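Local atomic coordinates of glutathione transferase (Lolium rigidum, PDB entry 6ZB6), a protein that probably detoxifies xenobiotics such as herbicides by conjugating them to glutathione, as a phi class glutathione transferase. Residues R49-Q54 with L64-R69; T13-V18 with G53-F58; V20-V25 with K73-K78. All blocks are in the same frame, centred on the assembly; numbering follows the deposited sequence.

Interaction 1: R49-Q54 with L64-R69; sequences RNPFGQ and LLFESR. With GTB (S-(p-nitrobenzyl)glutathione), chain G.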
# COMPACT_ATOMS: atom_id res chain seq x y z
N ARG A 49 -8.10 -20.35 -0.54
CA ARG A 49 -6.99 -19.49 -0.91
C ARG A 49 -6.52 -18.62 0.25
O ARG A 49 -5.32 -18.49 0.49
CB ARG A 49 -7.39 -18.60 -2.09
CG ARG A 49 -7.84 -19.39 -3.29
CD ARG A 49 -8.19 -18.49 -4.47
NE ARG A 49 -8.21 -19.29 -5.70
CZ ARG A 49 -9.28 -19.47 -6.47
NH1 ARG A 49 -10.43 -18.88 -6.16
NH2 ARG A 49 -9.20 -20.22 -7.56
N ASN A 50 -7.45 -17.99 0.96
CA ASN A 50 -7.13 -17.21 2.16
C ASN A 50 -8.09 -17.67 3.23
O ASN A 50 -9.29 -17.32 3.16
CB ASN A 50 -7.24 -15.71 1.94
CG ASN A 50 -6.87 -14.90 3.19
OD1 ASN A 50 -6.92 -15.42 4.31
ND2 ASN A 50 -6.47 -13.65 3.00
N PRO A 51 -7.63 -18.42 4.24
CA PRO A 51 -8.57 -19.04 5.19
C PRO A 51 -9.22 -18.05 6.11
O PRO A 51 -10.20 -18.40 6.78
CB PRO A 51 -7.69 -20.05 5.95
CG PRO A 51 -6.29 -19.46 5.88
CD PRO A 51 -6.22 -18.63 4.60
N PHE A 52 -8.74 -16.81 6.14
CA PHE A 52 -9.37 -15.74 6.91
C PHE A 52 -10.38 -14.95 6.09
O PHE A 52 -11.00 -14.02 6.61
CB PHE A 52 -8.29 -14.83 7.49
CG PHE A 52 -7.35 -15.54 8.42
CD1 PHE A 52 -7.78 -15.96 9.68
CD2 PHE A 52 -6.06 -15.85 8.02
CE1 PHE A 52 -6.93 -16.64 10.54
CE2 PHE A 52 -5.20 -16.54 8.87
CZ PHE A 52 -5.63 -16.93 10.14
N GLY A 53 -10.59 -15.33 4.83
CA GLY A 53 -11.65 -14.75 4.04
C GLY A 53 -11.39 -13.29 3.76
O GLY A 53 -12.28 -12.46 3.94
N GLN A 54 -10.18 -12.96 3.32
CA GLN A 54 -9.79 -11.61 2.97
C GLN A 54 -9.10 -11.61 1.61
O GLN A 54 -8.70 -12.66 1.09
CB GLN A 54 -8.84 -11.00 4.02
CG GLN A 54 -9.41 -10.85 5.42
CD GLN A 54 -8.53 -9.99 6.31
OE1 GLN A 54 -7.33 -10.25 6.45
NE2 GLN A 54 -9.10 -8.93 6.88
N LEU A 64 -0.09 -21.25 -3.11
CA LEU A 64 -1.11 -20.29 -2.70
C LEU A 64 -0.54 -19.46 -1.56
O LEU A 64 0.02 -20.02 -0.62
CB LEU A 64 -2.40 -20.98 -2.25
CG LEU A 64 -3.22 -21.71 -3.31
CD1 LEU A 64 -4.33 -22.54 -2.67
CD2 LEU A 64 -3.79 -20.69 -4.30
N LEU A 65 -0.68 -18.14 -1.66
CA LEU A 65 -0.23 -17.25 -0.61
C LEU A 65 -1.34 -16.27 -0.29
O LEU A 65 -2.27 -16.06 -1.07
CB LEU A 65 1.04 -16.47 -1.02
CG LEU A 65 2.29 -17.25 -1.45
CD1 LEU A 65 3.36 -16.30 -1.98
CD2 LEU A 65 2.86 -18.10 -0.29
N PHE A 66 -1.24 -15.68 0.90
CA PHE A 66 -2.07 -14.54 1.25
C PHE A 66 -1.22 -13.65 2.15
O PHE A 66 -0.05 -13.94 2.39
CB PHE A 66 -3.39 -14.99 1.89
CG PHE A 66 -3.22 -15.76 3.18
CD1 PHE A 66 -3.00 -17.14 3.17
CD2 PHE A 66 -3.32 -15.12 4.41
CE1 PHE A 66 -2.85 -17.84 4.36
CE2 PHE A 66 -3.17 -15.81 5.58
CZ PHE A 66 -2.95 -17.18 5.57
N GLU A 67 -1.83 -12.56 2.62
CA GLU A 67 -1.15 -11.45 3.30
C GLU A 67 -0.30 -10.67 2.30
O GLU A 67 0.69 -11.16 1.77
CB GLU A 67 -0.31 -11.92 4.50
CG GLU A 67 -1.12 -12.09 5.78
CD GLU A 67 -1.68 -10.77 6.35
OE1 GLU A 67 -1.17 -9.67 5.99
OE2 GLU A 67 -2.63 -10.86 7.16
N SER A 68 -0.71 -9.42 2.05
CA SER A 68 -0.16 -8.67 0.93
C SER A 68 1.35 -8.48 1.03
O SER A 68 2.05 -8.55 0.01
CB SER A 68 -0.89 -7.31 0.84
OG SER A 68 -0.71 -6.57 2.04
N ARG A 69 1.89 -8.22 2.22
CA ARG A 69 3.34 -8.00 2.29
C ARG A 69 4.12 -9.28 2.05
O ARG A 69 5.22 -9.22 1.47
CB ARG A 69 3.73 -7.40 3.64
CG ARG A 69 3.24 -5.95 3.81
CD ARG A 69 3.55 -5.46 5.22
NE ARG A 69 2.97 -4.13 5.48
CZ ARG A 69 1.70 -3.90 5.80
NH1 ARG A 69 0.84 -4.90 5.88
NH2 ARG A 69 1.28 -2.65 6.02
N1 GTB G . -3.16 -7.97 6.48
CA1 GTB G . -3.96 -8.27 5.31
C1 GTB G . -3.13 -8.03 4.05
O11 GTB G . -2.31 -7.08 3.99
O12 GTB G . -3.24 -8.79 3.05
CB1 GTB G . -5.19 -7.36 5.34
CG1 GTB G . -6.04 -7.65 4.11
CD1 GTB G . -7.39 -6.96 4.18
OE1 GTB G . -7.70 -6.28 5.11
N2 GTB G . -8.30 -7.14 3.08
CA2 GTB G . -9.59 -6.48 3.16
C2 GTB G . -10.67 -7.55 3.23
O2 GTB G . -10.64 -8.51 2.53
CB2 GTB G . -9.78 -5.59 1.93
SG2 GTB G . -8.55 -4.24 1.99
N3 GTB G . -11.75 -7.39 4.17
CA3 GTB G . -12.78 -8.40 4.23
C3 GTB G . -12.87 -8.99 5.63
O31 GTB G . -13.93 -9.58 5.99
O32 GTB G . -11.90 -8.90 6.43
C' GTB G . -8.94 -3.16 3.40
C1' GTB G . -10.34 -2.59 3.20
C2' GTB G . -11.35 -2.92 4.08
C3' GTB G . -12.63 -2.41 3.90
C4' GTB G . -12.89 -1.55 2.84
N41 GTB G . -14.23 -1.01 2.65
O41 GTB G . -15.25 -1.24 3.59
O42 GTB G . -14.46 -0.38 1.69
C5' GTB G . -11.87 -1.22 1.96
C6' GTB G . -10.59 -1.74 2.13
O HOH W 1 -5.17 -9.04 8.28

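Interaction 2: T13-V18 with G53-F58; sequences TNVARV and GQIPAF. With GTB (S-(p-nitrobenzyl)glutathione), chain G.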
# COMPACT_ATOMS: atom_id res chain seq x y z
N THR A 13 -6.92 -1.67 -1.21
CA THR A 13 -5.57 -1.20 -0.86
C THR A 13 -4.54 -2.33 -0.87
O THR A 13 -3.46 -2.20 -1.46
CB THR A 13 -5.57 -0.55 0.52
OG1 THR A 13 -6.34 -1.35 1.42
CG2 THR A 13 -6.16 0.86 0.45
N ASN A 14 -4.86 -3.44 -0.22
CA ASN A 14 -3.83 -4.46 -0.07
C ASN A 14 -3.67 -5.31 -1.32
O ASN A 14 -2.62 -5.94 -1.50
CB ASN A 14 -4.12 -5.30 1.18
CG ASN A 14 -4.03 -4.47 2.45
OD1 ASN A 14 -2.97 -3.94 2.78
ND2 ASN A 14 -5.15 -4.30 3.14
N VAL A 15 -4.67 -5.32 -2.21
CA VAL A 15 -4.44 -5.85 -3.55
C VAL A 15 -3.49 -4.95 -4.32
O VAL A 15 -2.50 -5.41 -4.92
CB VAL A 15 -5.78 -6.02 -4.30
CG1 VAL A 15 -5.51 -6.36 -5.76
CG2 VAL A 15 -6.64 -7.09 -3.63
N ALA A 16 -3.80 -3.64 -4.35
CA ALA A 16 -2.97 -2.67 -5.05
C ALA A 16 -1.53 -2.75 -4.60
O ALA A 16 -0.61 -2.58 -5.41
CB ALA A 16 -3.51 -1.25 -4.82
N ARG A 17 -1.31 -3.02 -3.30
CA ARG A 17 0.05 -3.13 -2.79
C ARG A 17 0.86 -4.14 -3.59
O ARG A 17 1.97 -3.86 -4.04
CB ARG A 17 0.01 -3.50 -1.30
CG ARG A 17 1.39 -3.65 -0.66
CD ARG A 17 1.36 -4.43 0.66
NE ARG A 17 0.31 -3.97 1.57
CZ ARG A 17 0.35 -2.82 2.24
NH1 ARG A 17 1.40 -2.02 2.13
NH2 ARG A 17 -0.66 -2.46 3.02
N VAL A 18 0.27 -5.32 -3.82
CA VAL A 18 0.92 -6.38 -4.61
C VAL A 18 1.11 -5.94 -6.06
O VAL A 18 2.17 -6.16 -6.66
CB VAL A 18 0.09 -7.67 -4.51
CG1 VAL A 18 0.71 -8.79 -5.38
CG2 VAL A 18 -0.09 -8.10 -3.04
N GLY A 53 -10.59 -15.33 4.83
CA GLY A 53 -11.65 -14.75 4.04
C GLY A 53 -11.39 -13.29 3.76
O GLY A 53 -12.28 -12.46 3.94
N GLN A 54 -10.18 -12.96 3.32
CA GLN A 54 -9.79 -11.61 2.97
C GLN A 54 -9.10 -11.61 1.61
O GLN A 54 -8.70 -12.66 1.09
CB GLN A 54 -8.84 -11.00 4.02
CG GLN A 54 -9.41 -10.85 5.42
CD GLN A 54 -8.53 -9.99 6.31
OE1 GLN A 54 -7.33 -10.25 6.45
NE2 GLN A 54 -9.10 -8.93 6.88
N ILE A 55 -8.95 -10.42 1.04
CA ILE A 55 -8.16 -10.25 -0.18
C ILE A 55 -6.98 -9.37 0.17
O ILE A 55 -7.08 -8.53 1.07
CB ILE A 55 -9.01 -9.66 -1.32
CG1 ILE A 55 -9.66 -8.34 -0.89
CG2 ILE A 55 -10.05 -10.65 -1.79
CD1 ILE A 55 -10.04 -7.47 -2.04
N PRO A 56 -5.84 -9.50 -0.53
CA PRO A 56 -5.62 -10.40 -1.66
C PRO A 56 -5.41 -11.85 -1.26
O PRO A 56 -5.04 -12.12 -0.12
CB PRO A 56 -4.33 -9.86 -2.28
CG PRO A 56 -3.55 -9.39 -1.08
CD PRO A 56 -4.63 -8.72 -0.20
N ALA A 57 -5.61 -12.76 -2.21
CA ALA A 57 -4.90 -14.03 -2.20
C ALA A 57 -4.04 -14.07 -3.46
O ALA A 57 -4.12 -13.19 -4.31
CB ALA A 57 -5.86 -15.22 -2.13
N PHE A 58 -3.25 -15.12 -3.61
CA PHE A 58 -2.25 -15.12 -4.67
C PHE A 58 -1.95 -16.55 -5.06
O PHE A 58 -1.87 -17.43 -4.20
CB PHE A 58 -0.98 -14.40 -4.18
CG PHE A 58 0.20 -14.51 -5.10
CD1 PHE A 58 1.11 -15.56 -4.98
CD2 PHE A 58 0.42 -13.54 -6.06
CE1 PHE A 58 2.20 -15.65 -5.83
CE2 PHE A 58 1.53 -13.61 -6.91
CZ PHE A 58 2.42 -14.65 -6.79
N1 GTB G . -3.16 -7.97 6.48
CA1 GTB G . -3.96 -8.27 5.31
C1 GTB G . -3.13 -8.03 4.05
O11 GTB G . -2.31 -7.08 3.99
O12 GTB G . -3.24 -8.79 3.05
CB1 GTB G . -5.19 -7.36 5.34
CG1 GTB G . -6.04 -7.65 4.11
CD1 GTB G . -7.39 -6.96 4.18
OE1 GTB G . -7.70 -6.28 5.11
N2 GTB G . -8.30 -7.14 3.08
CA2 GTB G . -9.59 -6.48 3.16
C2 GTB G . -10.67 -7.55 3.23
O2 GTB G . -10.64 -8.51 2.53
CB2 GTB G . -9.78 -5.59 1.93
SG2 GTB G . -8.55 -4.24 1.99
N3 GTB G . -11.75 -7.39 4.17
CA3 GTB G . -12.78 -8.40 4.23
C3 GTB G . -12.87 -8.99 5.63
O31 GTB G . -13.93 -9.58 5.99
O32 GTB G . -11.90 -8.90 6.43
C' GTB G . -8.94 -3.16 3.40
C1' GTB G . -10.34 -2.59 3.20
C2' GTB G . -11.35 -2.92 4.08
C3' GTB G . -12.63 -2.41 3.90
C4' GTB G . -12.89 -1.55 2.84
N41 GTB G . -14.23 -1.01 2.65
O41 GTB G . -15.25 -1.24 3.59
O42 GTB G . -14.46 -0.38 1.69
C5' GTB G . -11.87 -1.22 1.96
C6' GTB G . -10.59 -1.74 2.13

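Interaction 3: V20-V25 with K73-K78; sequences VFLEEV and KYVLRK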
# COMPACT_ATOMS: atom_id res chain seq x y z
N VAL A 20 1.54 -3.05 -7.30
CA VAL A 20 2.67 -2.13 -7.40
C VAL A 20 3.98 -2.91 -7.53
O VAL A 20 4.79 -2.64 -8.42
CB VAL A 20 2.70 -1.18 -6.18
CG1 VAL A 20 4.06 -0.49 -6.10
CG2 VAL A 20 1.56 -0.12 -6.29
N PHE A 21 4.20 -3.89 -6.66
CA PHE A 21 5.49 -4.58 -6.73
C PHE A 21 5.59 -5.46 -7.97
O PHE A 21 6.67 -5.57 -8.56
CB PHE A 21 5.73 -5.34 -5.44
CG PHE A 21 5.90 -4.42 -4.27
CD1 PHE A 21 6.98 -3.55 -4.21
CD2 PHE A 21 4.93 -4.36 -3.27
CE1 PHE A 21 7.13 -2.67 -3.15
CE2 PHE A 21 5.07 -3.46 -2.19
CZ PHE A 21 6.17 -2.62 -2.14
N LEU A 22 4.47 -6.05 -8.42
CA LEU A 22 4.49 -6.75 -9.70
C LEU A 22 4.91 -5.81 -10.83
O LEU A 22 5.69 -6.19 -11.70
CB LEU A 22 3.11 -7.35 -9.99
CG LEU A 22 2.78 -8.65 -9.25
CD1 LEU A 22 1.28 -8.92 -9.28
CD2 LEU A 22 3.58 -9.84 -9.83
N GLU A 23 4.40 -4.58 -10.83
CA GLU A 23 4.76 -3.66 -11.89
C GLU A 23 6.20 -3.20 -11.75
O GLU A 23 6.87 -2.95 -12.76
CB GLU A 23 3.81 -2.46 -11.91
CG GLU A 23 2.45 -2.80 -12.46
CD GLU A 23 2.47 -3.04 -13.95
OE1 GLU A 23 3.39 -2.54 -14.63
OE2 GLU A 23 1.55 -3.74 -14.44
N GLU A 24 6.70 -3.08 -10.52
CA GLU A 24 8.07 -2.61 -10.33
C GLU A 24 9.08 -3.57 -10.96
O GLU A 24 10.10 -3.14 -11.50
CB GLU A 24 8.37 -2.43 -8.84
CG GLU A 24 7.75 -1.14 -8.24
CD GLU A 24 8.50 0.14 -8.60
OE1 GLU A 24 9.67 0.08 -9.03
OE2 GLU A 24 7.92 1.24 -8.45
N VAL A 25 8.80 -4.88 -10.92
CA VAL A 25 9.69 -5.87 -11.51
C VAL A 25 9.25 -6.30 -12.90
O VAL A 25 9.90 -7.16 -13.52
CB VAL A 25 9.85 -7.09 -10.58
CG1 VAL A 25 10.33 -6.63 -9.21
CG2 VAL A 25 8.52 -7.87 -10.47
N LYS A 73 6.82 -9.66 -1.08
CA LYS A 73 8.22 -10.06 -0.97
C LYS A 73 8.51 -11.29 -1.83
O LYS A 73 9.59 -11.40 -2.42
CB LYS A 73 8.61 -10.30 0.49
CG LYS A 73 8.70 -8.99 1.28
CD LYS A 73 9.33 -9.18 2.66
CE LYS A 73 8.34 -9.87 3.60
NZ LYS A 73 8.76 -9.84 5.04
N TYR A 74 7.56 -12.22 -1.93
CA TYR A 74 7.75 -13.36 -2.81
C TYR A 74 7.91 -12.91 -4.26
O TYR A 74 8.77 -13.42 -4.99
CB TYR A 74 6.58 -14.33 -2.69
CG TYR A 74 6.60 -15.45 -3.70
CD1 TYR A 74 7.33 -16.62 -3.46
CD2 TYR A 74 5.91 -15.35 -4.91
CE1 TYR A 74 7.37 -17.64 -4.38
CE2 TYR A 74 5.94 -16.38 -5.84
CZ TYR A 74 6.66 -17.52 -5.56
OH TYR A 74 6.70 -18.55 -6.48
N VAL A 75 7.09 -11.95 -4.69
CA VAL A 75 7.21 -11.41 -6.04
C VAL A 75 8.58 -10.79 -6.25
O VAL A 75 9.26 -11.04 -7.26
CB VAL A 75 6.09 -10.39 -6.31
CG1 VAL A 75 6.46 -9.50 -7.49
CG2 VAL A 75 4.77 -11.11 -6.55
N LEU A 76 9.02 -9.96 -5.31
CA LEU A 76 10.29 -9.26 -5.46
C LEU A 76 11.46 -10.23 -5.53
O LEU A 76 12.42 -10.01 -6.29
CB LEU A 76 10.49 -8.29 -4.30
CG LEU A 76 9.48 -7.12 -4.33
CD1 LEU A 76 9.62 -6.28 -3.08
CD2 LEU A 76 9.64 -6.29 -5.60
N ARG A 77 11.40 -11.32 -4.76
CA ARG A 77 12.48 -12.30 -4.78
C ARG A 77 12.43 -13.16 -6.03
O ARG A 77 13.46 -13.38 -6.68
CB ARG A 77 12.42 -13.17 -3.52
CG ARG A 77 12.79 -12.44 -2.25
CD ARG A 77 12.38 -13.23 -1.01
NE ARG A 77 12.60 -12.43 0.18
CZ ARG A 77 11.91 -12.55 1.31
NH1 ARG A 77 10.94 -13.46 1.41
NH2 ARG A 77 12.18 -11.75 2.34
N LYS A 78 11.24 -13.63 -6.39
CA LYS A 78 11.12 -14.49 -7.58
C LYS A 78 11.62 -13.77 -8.82
O LYS A 78 12.38 -14.34 -9.61
CB LYS A 78 9.66 -14.92 -7.77
CG LYS A 78 9.47 -15.86 -8.96
CD LYS A 78 8.01 -16.11 -9.25
CE LYS A 78 7.84 -17.17 -10.32
NZ LYS A 78 6.54 -17.01 -11.00

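Interaction 1: R49-Q54 with L64-R69
In the thioredoxin-like N-terminal domain, beside the glutathione site, the loop 49-54 leans on the edge strand 63-66 where that strand runs into helix 68-78, and F66 has more surface buried in the contact than any other residue. P51 and N50 lie over one face of its ring: P51 CD makes a CH-pi contact 3.8 Å from the centroid of the F66 ring, 25° off the normal, while N50 OD1 sits 3.6 Å above the plane. The N50 amide is tilted modestly from the ring plane, its OD1 offset toward the rim. F52 meets F66 obliquely, with F66 CE2 at the edge of the F52 ring and the two planes at 63°. With chi1 at 62°, F66 CG stands between its own backbone N and carbonyl carbon, a crowded position that lifts the ring toward the loop.

N50 also shapes the loop from within: its OD1 accepts from F52 N in an Asx turn, inside a type I beta turn ending at G53.

Beyond the F66 ring both segments grip the inhibitor. S68 N and S68 OG each donate to one oxygen of its gamma-glutamyl carboxylate, and Q54 NE2 reaches the glycyl carboxylate. E67, at the N-cap position of helix 68-78, bends at chi2 to bring its carboxylate to the ligand amine, where GTB N1 donates to E67 OE1 at 2.7 Å.

Interaction 2: T13-V18 with G53-F58
V15, in the first turn of helix 13-24, meets the loop with one of its two methyls. From CB, CG1 stands anti to the backbone N (chi1 171°), which leaves CG2 beside that nitrogen and directed at the loop. CG2 alone makes the contact across the segments: it lies 3.8 Å from I55 CD1 and 3.9 Å from P56 CB, with V15 and P56 lying alongside each other and pointing opposite ways.

The proline ring carries the contact onward. Its CG approaches N14 O at 3.6 Å and V18 CG2 at 4.2 Å, so the ring lies along the helix flank between the N14 backbone and the V18 methyl. N14 O is buried by this contact with no partner in the model. On the polar side of the helix, the N14 amide is steadied by R17: NH2 of R17 donates to N14 OD1 in the guanidinium plane, at 2.8 Å and 162°, arriving nearly along the C=O axis. N14 ND2 has a second anchor in Y175 OH.

The peptide bond before P56 is cis, and just ahead of it the I55 backbone pairs with the cysteinyl unit of the inhibitor in both directions: I55 N donates to GTB O2 at 3.0 Å, and GTB N2 donates to I55 O at 2.7 Å. A cis-proline after a residue whose main chain binds the peptide of glutathione, packed against the first helix and followed by strand 57-60, is the hallmark of the glutathione site in the thioredoxin-like domain of glutathione transferases.

Interaction 3: V20-V25 with K73-K78
The F21 ring is the one flat group that reaches across this helix pair, and L76 meets it obliquely: F21 CD1 and L76 CD1 are 4.0 Å apart. Elsewhere the ring of F21 meets that of F167, the planes at about 45°, so this aromatic lies between helix 68-78 and the C-terminal domain. Its CG is anti to the carbonyl carbon (chi1 -66°), which brings CD1 to the L76 methyls.

The segments 20-24 and 73-78 run almost parallel, 8° between their directions, with axes 9.2 Å apart at closest approach. Nearest CA pairs are F21 with L76 and L22 with V75, the latter at 6.5 Å. Branched side chains fill the interval. L22 leaves its helix pointing away from the partner, yet its CD2 turns back to touch both methyls of V75, 3.7 Å from V75 CG2 and equally near V75 CG1; the two side chains cross at about a right angle. V25, at the end of the first segment, splits its methyls: CG1 meets L76 CD2 at 3.7 Å and CG2 meets V75 CG1 at 4.0 Å. L76 in turn divides its tip, CD1 going to the F21 ring and CD2 to V25 and to F21 CB.

L22 also rests on V4 and V6 of strand 4-7, so the interface closes over the central sheet, while charged groups pair outside this contact: E24 with R204, R77 with E89 and K78 with D60. The contact between the two segments is made almost wholly of carbon surfaces, F21 O beside V75 CG1 being the exception, consistent with the helices being held together by the fit of methyl groups and one ring, with little dependence on polar directionality or charge.

In the fold
All three contacts belong to the N-terminal domain. Interactions 1 and 2 share G53 and Q54, lie with centres about 7 Å apart, and both touch the inhibitor. They are joined by a probable hydrogen bond between S68 OG and R17 NE (2.8 Å) and by another between L65 N and F58 O (2.9 Å), the latter linking neighbouring strands. Interaction 3, its centre about 14 Å from that of interaction 2 and about 17 Å from that of interaction 1, continues the same two helices away from the ligand. F58 CE1 packs on Y74 CE2 (3.8 Å), joining it to interaction 2. Helices 13-24 and 68-78 thus contact the ligand at their N-terminal ends and each other farther along.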